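Local coordinates for protein ORF10 (Moritella marina, PDB 6RIW) that probably extends acyl chains by decarboxylative condensation, as the ketosynthase-chain length factor didomain of a polyunsaturated fatty acid synthase, at residues A[116-121]-A[204-209]; A[658-663]-A[673-678]. One frame throughout, in Å; residues are numbered along the deposited sequence.

Contact 1: residues A[116-121]-A[204-209]; sequences GVILGN and KLACDY
Beside Leu205 and Ala206, the residues that receive Ile118, Lys204 NZ and Asp208 OD1 form a salt bridge across one turn of the helix, 2.9 Å from NZ to OD1. Asp208 offers the syn lone pair of OD1, on the side of its second oxygen, and NZ also makes a weak bond to OD2. The pairing ties two successive turns of helix 198-211 together, whereas the joint with strand 115-120 is buried and made by a methyl group against the helix. With Ile118 CG1 anti to the carbonyl carbon (chi1 -61°) and the chain extended beyond it, CD1 is carried to the helix backbone and lies over the face of the Leu205-Ala206 peptide group, 3.6 Å from Ala206 N. Two CB atoms flank the same methyl: Leu205 CB stands 3.9 Å from Ile118 CD1, and Ala206 CB 4.2 Å from it. The CA atoms of Ile118 and Ala206 are 6.5 Å apart, a close approach consistent with the small side chain of Ala206. Met218 of the adjoining strand touches both residues. Helix 198-211 links strands 189-193 and 217-224 and crosses over strand 115-120 between them, a beta-alpha-beta crossover of the thiolase fold.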
ATOM      1  N   GLY A 116      -5.729   5.801  17.459  1.00 16.30           N
ATOM      2  CA  GLY A 116      -5.333   5.804  16.067  1.00 16.07           C
ATOM      3  C   GLY A 116      -5.533   4.426  15.449  1.00 14.73           C
ATOM      4  O   GLY A 116      -6.005   3.493  16.098  1.00 15.45           O
ATOM      5  N   VAL A 117      -5.178   4.314  14.165  1.00 14.55           N
ATOM      6  CA  VAL A 117      -5.288   3.022  13.475  1.00 12.38           C
ATOM      7  C   VAL A 117      -4.181   2.909  12.430  1.00 16.45           C
ATOM      8  O   VAL A 117      -3.931   3.851  11.680  1.00 13.80           O
ATOM      9  CB  VAL A 117      -6.680   2.804  12.843  1.00 15.92           C
ATOM     10  CG1 VAL A 117      -7.110   4.000  11.971  1.00 16.52           C
ATOM     11  CG2 VAL A 117      -6.713   1.477  12.054  1.00 15.56           C
ATOM     12  N   ILE A 118      -3.498   1.759  12.403  1.00 13.41           N
ATOM     13  CA  ILE A 118      -2.522   1.434  11.361  1.00 13.80           C
ATOM     14  C   ILE A 118      -2.976   0.151  10.672  1.00 14.97           C
ATOM     15  O   ILE A 118      -3.187  -0.873  11.330  1.00 14.90           O
ATOM     16  CB  ILE A 118      -1.092   1.295  11.925  1.00 12.96           C
ATOM     17  CG1 ILE A 118      -0.654   2.619  12.560  1.00 13.97           C
ATOM     18  CG2 ILE A 118      -0.118   0.907  10.816  1.00 11.36           C
ATOM     19  CD1 ILE A 118       0.683   2.532  13.318  1.00 15.21           C
ATOM     20  N   LEU A 119      -3.110   0.195   9.342  1.00 12.10           N
ATOM     21  CA  LEU A 119      -3.762  -0.875   8.590  1.00 11.23           C
ATOM     22  C   LEU A 119      -2.807  -1.418   7.537  1.00 12.87           C
ATOM     23  O   LEU A 119      -2.404  -0.674   6.642  1.00 12.35           O
ATOM     24  CB  LEU A 119      -5.034  -0.348   7.908  1.00 11.18           C
ATOM     25  CG  LEU A 119      -5.812  -1.329   7.027  1.00 14.49           C
ATOM     26  CD1 LEU A 119      -6.525  -2.334   7.917  1.00 15.43           C
ATOM     27  CD2 LEU A 119      -6.804  -0.561   6.124  1.00 16.48           C
ATOM     28  N   GLY A 120      -2.464  -2.704   7.616  1.00 13.54           N
ATOM     29  CA  GLY A 120      -1.756  -3.331   6.502  1.00 11.47           C
ATOM     30  C   GLY A 120      -2.704  -3.552   5.327  1.00 14.35           C
ATOM     31  O   GLY A 120      -3.862  -3.942   5.503  1.00 14.00           O
ATOM     32  N   ASN A 121      -2.210  -3.303   4.106  1.00 12.83           N
ATOM     33  CA  ASN A 121      -3.104  -3.323   2.948  1.00 12.24           C
ATOM     34  C   ASN A 121      -2.298  -3.488   1.659  1.00 16.42           C
ATOM     35  O   ASN A 121      -1.174  -2.994   1.557  1.00 16.41           O
ATOM     36  CB  ASN A 121      -3.934  -2.031   2.900  1.00 16.73           C
ATOM     37  CG  ASN A 121      -5.030  -2.068   1.856  1.00 17.55           C
ATOM     38  OD1 ASN A 121      -5.472  -3.133   1.426  1.00 16.81           O
ATOM     39  ND2 ASN A 121      -5.465  -0.885   1.423  1.00 17.12           N
ATOM     40  N   LYS A 204       3.476  -3.703  15.472  1.00 15.36           N
ATOM     41  CA  LYS A 204       4.693  -3.156  16.056  1.00 15.87           C
ATOM     42  C   LYS A 204       4.697  -1.628  15.999  1.00 17.15           C
ATOM     43  O   LYS A 204       5.006  -0.962  16.989  1.00 14.93           O
ATOM     44  CB  LYS A 204       5.917  -3.741  15.350  1.00 17.39           C
ATOM     45  CG  LYS A 204       7.256  -3.184  15.835  1.00 19.86           C
ATOM     46  CD  LYS A 204       7.441  -3.440  17.328  1.00 28.05           C
ATOM     47  CE  LYS A 204       8.731  -2.790  17.877  1.00 30.81           C
ATOM     48  NZ  LYS A 204       9.112  -1.531  17.173  1.00 34.61           N
ATOM     49  N   LEU A 205       4.342  -1.043  14.849  1.00 14.92           N
ATOM     50  CA  LEU A 205       4.332   0.417  14.782  1.00 13.66           C
ATOM     51  C   LEU A 205       3.226   1.013  15.639  1.00 15.95           C
ATOM     52  O   LEU A 205       3.373   2.131  16.154  1.00 16.29           O
ATOM     53  CB  LEU A 205       4.184   0.874  13.319  1.00 12.46           C
ATOM     54  CG  LEU A 205       5.361   0.515  12.422  1.00 14.70           C
ATOM     55  CD1 LEU A 205       5.084   1.046  11.014  1.00 17.14           C
ATOM     56  CD2 LEU A 205       6.676   1.084  12.945  1.00 18.70           C
ATOM     57  N   ALA A 206       2.114   0.301  15.813  1.00 13.73           N
ATOM     58  CA  ALA A 206       1.071   0.823  16.690  1.00 16.94           C
ATOM     59  C   ALA A 206       1.535   0.817  18.144  1.00 15.76           C
ATOM     60  O   ALA A 206       1.255   1.767  18.893  1.00 16.61           O
ATOM     61  CB  ALA A 206      -0.226   0.020  16.528  1.00 14.97           C
ATOM     62  N   CYS A 207       2.267  -0.231  18.555  1.00 15.91           N
ATOM     63  CA  CYS A 207       2.921  -0.215  19.864  1.00 16.46           C
ATOM     64  C   CYS A 207       3.861   0.978  20.004  1.00 18.41           C
ATOM     65  O   CYS A 207       3.881   1.635  21.056  1.00 17.63           O
ATOM     66  CB  CYS A 207       3.706  -1.511  20.112  1.00 13.87           C
ATOM     67  SG  CYS A 207       2.711  -3.010  20.187  1.00 20.64           S
ATOM     68  N   ASP A 208       4.650   1.269  18.959  1.00 16.29           N
ATOM     69  CA  ASP A 208       5.539   2.440  18.981  1.00 17.33           C
ATOM     70  C   ASP A 208       4.767   3.725  19.236  1.00 16.34           C
ATOM     71  O   ASP A 208       5.240   4.608  19.962  1.00 17.41           O
ATOM     72  CB  ASP A 208       6.287   2.593  17.653  1.00 18.10           C
ATOM     73  CG  ASP A 208       7.316   1.507  17.408  1.00 25.06           C
ATOM     74  OD1 ASP A 208       7.663   0.747  18.343  1.00 26.33           O
ATOM     75  OD2 ASP A 208       7.794   1.427  16.247  1.00 25.39           O
ATOM     76  N   TYR A 209       3.600   3.884  18.596  1.00 16.62           N
ATOM     77  CA  TYR A 209       2.837   5.106  18.799  1.00 13.94           C
ATOM     78  C   TYR A 209       2.310   5.185  20.231  1.00 16.41           C
ATOM     79  O   TYR A 209       2.192   6.288  20.786  1.00 17.94           O
ATOM     80  CB  TYR A 209       1.690   5.212  17.783  1.00 14.87           C
ATOM     81  CG  TYR A 209       2.153   5.773  16.426  1.00 18.35           C
ATOM     82  CD1 TYR A 209       3.332   5.327  15.852  1.00 17.58           C
ATOM     83  CD2 TYR A 209       1.423   6.772  15.747  1.00 19.17           C
ATOM     84  CE1 TYR A 209       3.798   5.830  14.621  1.00 22.19           C
ATOM     85  CE2 TYR A 209       1.879   7.287  14.509  1.00 17.74           C
ATOM     86  CZ  TYR A 209       3.067   6.791  13.954  1.00 18.14           C
ATOM     87  OH  TYR A 209       3.564   7.255  12.744  1.00 18.20           O
TER

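Contact 2: residues A[658-663]-A[673-678]; sequences PAITVS and VELAEN
The backbones of strand 659-663 and helix 668-682 stay well separated, Val662 CA and Leu675 CA being 9.3 Å apart, and side chains bridge the distance. Strand and helix follow each other in the chain, within the second ketosynthase-like region of the didomain, and form one strand-helix unit of its thiolase fold. Ile660 and Val662, two residues apart on the strand, both point their CB toward the helix, and Leu675 points back from the helix. Its CG is anti to the backbone N (chi1 178°), which directs the branch away from the helix and brings the CD2 methyl down to the strand. There CD2 meets both partners. Ile660 approaches tip to tip, its CD1 lying 4.2 Å from Leu675 CD2. Its CG1 sits between the backbone N and the carbonyl carbon (chi1 61°), and the extended second torsion then sends CD1 out to the end of the leucine. Val662 crosses Leu675 obliquely and uses the CG2 branch, while CG1 is turned elsewhere.

The contact is buried and apolar. Phe190 of strand 189-193 touches both Val662 and Leu675, Leu579 of strand 576-581 touches Ile660 and Leu675, and Tyr209 of helix 198-211 also packs on Leu675. The polar residues of the helix have partners elsewhere: Glu677 forms salt bridges with Lys214 and Arg466, and Glu674 forms one with Arg671 and a hydrogen bond to Ser188 OG. The packing at the strand comes down to three methyl carbons in a triangle: Val662 CG2 is 3.9 Å from Leu675 CD2 and likewise 3.9 Å from Ile660 CD1.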
ATOM      1  N   PRO A 658      13.495  -1.011   8.609  1.00 17.34           N
ATOM      2  CA  PRO A 658      12.228  -1.328   7.931  1.00 18.10           C
ATOM      3  C   PRO A 658      12.123  -0.609   6.588  1.00 16.52           C
ATOM      4  O   PRO A 658      12.551   0.535   6.451  1.00 15.62           O
ATOM      5  CB  PRO A 658      11.162  -0.844   8.923  1.00 17.02           C
ATOM      6  CG  PRO A 658      11.851   0.201   9.756  1.00 17.42           C
ATOM      7  CD  PRO A 658      13.288  -0.282   9.870  1.00 17.48           C
ATOM      8  N   ALA A 659      11.569  -1.303   5.586  1.00 13.02           N
ATOM      9  CA  ALA A 659      11.395  -0.777   4.237  1.00 16.83           C
ATOM     10  C   ALA A 659       9.948  -1.028   3.841  1.00 16.96           C
ATOM     11  O   ALA A 659       9.558  -2.177   3.598  1.00 16.44           O
ATOM     12  CB  ALA A 659      12.349  -1.445   3.244  1.00 16.62           C
ATOM     13  N   ILE A 660       9.141   0.028   3.773  1.00 15.17           N
ATOM     14  CA  ILE A 660       7.706  -0.144   3.573  1.00 14.12           C
ATOM     15  C   ILE A 660       7.146   0.968   2.702  1.00 14.53           C
ATOM     16  O   ILE A 660       7.761   2.021   2.529  1.00 14.57           O
ATOM     17  CB  ILE A 660       6.928  -0.159   4.906  1.00 12.09           C
ATOM     18  CG1 ILE A 660       7.117   1.177   5.646  1.00 12.54           C
ATOM     19  CG2 ILE A 660       7.293  -1.381   5.754  1.00 17.66           C
ATOM     20  CD1 ILE A 660       6.234   1.316   6.896  1.00 15.58           C
ATOM     21  N   THR A 661       5.937   0.743   2.181  1.00 13.40           N
ATOM     22  CA  THR A 661       5.171   1.875   1.671  1.00 11.84           C
ATOM     23  C   THR A 661       4.210   2.350   2.749  1.00 12.86           C
ATOM     24  O   THR A 661       3.824   1.590   3.641  1.00 10.26           O
ATOM     25  CB  THR A 661       4.402   1.541   0.377  1.00 14.79           C
ATOM     26  OG1 THR A 661       3.399   0.560   0.643  1.00 18.73           O
ATOM     27  CG2 THR A 661       5.358   1.034  -0.690  1.00 17.59           C
ATOM     28  N   VAL A 662       3.853   3.634   2.669  1.00 10.28           N
ATOM     29  CA  VAL A 662       2.933   4.296   3.580  1.00 10.75           C
ATOM     30  C   VAL A 662       1.922   5.020   2.699  1.00 12.57           C
ATOM     31  O   VAL A 662       2.317   5.738   1.773  1.00 12.58           O
ATOM     32  CB  VAL A 662       3.657   5.306   4.494  1.00 10.83           C
ATOM     33  CG1 VAL A 662       2.651   6.113   5.307  1.00 11.25           C
ATOM     34  CG2 VAL A 662       4.626   4.573   5.442  1.00 13.48           C
ATOM     35  N   SER A 663       0.636   4.812   2.959  1.00 10.31           N
ATOM     36  CA  SER A 663      -0.415   5.393   2.133  1.00 13.37           C
ATOM     37  C   SER A 663      -1.395   6.142   3.022  1.00 13.04           C
ATOM     38  O   SER A 663      -1.989   5.559   3.935  1.00 12.67           O
ATOM     39  CB  SER A 663      -1.127   4.308   1.315  1.00 13.01           C
ATOM     40  OG  SER A 663      -0.197   3.618   0.486  1.00 16.08           O
ATOM     41  N   VAL A 673       6.662  11.627   7.566  1.00 11.04           N
ATOM     42  CA  VAL A 673       7.474  12.485   8.431  1.00 11.26           C
ATOM     43  C   VAL A 673       7.194  12.163   9.898  1.00 13.83           C
ATOM     44  O   VAL A 673       8.114  12.009  10.713  1.00 12.57           O
ATOM     45  CB  VAL A 673       7.204  13.961   8.097  1.00 10.56           C
ATOM     46  CG1 VAL A 673       7.900  14.890   9.096  1.00 12.41           C
ATOM     47  CG2 VAL A 673       7.632  14.274   6.641  1.00 12.39           C
ATOM     48  N   GLU A 674       5.905  12.056  10.253  1.00 13.29           N
ATOM     49  CA  GLU A 674       5.504  11.685  11.611  1.00 12.46           C
ATOM     50  C   GLU A 674       6.046  10.317  11.998  1.00 15.11           C
ATOM     51  O   GLU A 674       6.559  10.131  13.110  1.00 15.84           O
ATOM     52  CB  GLU A 674       3.980  11.693  11.717  1.00 15.02           C
ATOM     53  CG  GLU A 674       3.408  11.168  13.045  1.00 21.17           C
ATOM     54  CD  GLU A 674       1.870  11.292  13.101  1.00 24.10           C
ATOM     55  OE1 GLU A 674       1.155  10.761  12.202  1.00 23.28           O
ATOM     56  OE2 GLU A 674       1.382  11.945  14.039  1.00 25.24           O
ATOM     57  N   LEU A 675       5.955   9.353  11.091  1.00 12.75           N
ATOM     58  CA  LEU A 675       6.506   8.020  11.360  1.00 12.88           C
ATOM     59  C   LEU A 675       8.025   8.057  11.530  1.00 14.72           C
ATOM     60  O   LEU A 675       8.574   7.416  12.443  1.00 13.95           O
ATOM     61  CB  LEU A 675       6.113   7.065  10.225  1.00 12.19           C
ATOM     62  CG  LEU A 675       6.631   5.620  10.290  1.00 12.76           C
ATOM     63  CD1 LEU A 675       6.295   5.004  11.649  1.00 15.46           C
ATOM     64  CD2 LEU A 675       5.991   4.806   9.139  1.00 15.27           C
ATOM     65  N   ALA A 676       8.729   8.790  10.661  1.00 11.75           N
ATOM     66  CA  ALA A 676      10.185   8.869  10.791  1.00 13.28           C
ATOM     67  C   ALA A 676      10.582   9.415  12.167  1.00 15.42           C
ATOM     68  O   ALA A 676      11.473   8.870  12.836  1.00 13.60           O
ATOM     69  CB  ALA A 676      10.769   9.725   9.672  1.00 13.15           C
ATOM     70  N   GLU A 677       9.915  10.483  12.614  1.00 13.63           N
ATOM     71  CA  GLU A 677      10.144  10.976  13.978  1.00 16.35           C
ATOM     72  C   GLU A 677       9.965   9.849  14.995  1.00 16.54           C
ATOM     73  O   GLU A 677      10.796   9.642  15.890  1.00 14.88           O
ATOM     74  CB  GLU A 677       9.187  12.131  14.289  1.00 15.60           C
ATOM     75  CG  GLU A 677       9.349  12.684  15.698  1.00 23.26           C
ATOM     76  CD  GLU A 677       8.184  13.546  16.168  1.00 34.27           C
ATOM     77  OE1 GLU A 677       7.167  12.979  16.644  1.00 32.89           O
ATOM     78  OE2 GLU A 677       8.302  14.796  16.096  1.00 33.64           O
ATOM     79  N   ASN A 678       8.893   9.081  14.847  1.00 15.85           N
ATOM     80  CA  ASN A 678       8.624   8.040  15.824  1.00 15.03           C
ATOM     81  C   ASN A 678       9.680   6.944  15.760  1.00 16.95           C
ATOM     82  O   ASN A 678      10.056   6.376  16.797  1.00 17.82           O
ATOM     83  CB  ASN A 678       7.234   7.468  15.596  1.00 16.97           C
ATOM     84  CG  ASN A 678       6.544   7.169  16.872  1.00 21.43           C
ATOM     85  OD1 ASN A 678       5.953   8.058  17.500  1.00 21.91           O
ATOM     86  ND2 ASN A 678       6.613   5.911  17.287  1.00 19.41           N
TER

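Contact 1 closes before contact 2 opens along the chain, and the two lie in different ketosynthase-like regions, yet their centres are only 11 Å apart. Each packs a strand of a thiolase-fold sheet against a helix that follows it in the chain. Strand 189-193 lies between them: it runs parallel to 115-120 on one side and antiparallel to 659-663 on the other, joining the two halves through strand pairing. Helices 198-211 and 668-682 meet as well, with Tyr209 reaching helix 668-682 and a probable, weak hydrogen bond from Asn678 ND2 to Asp208 O. The arrangement is consistent with a ketosynthase-type dimer interface formed here within a single chain.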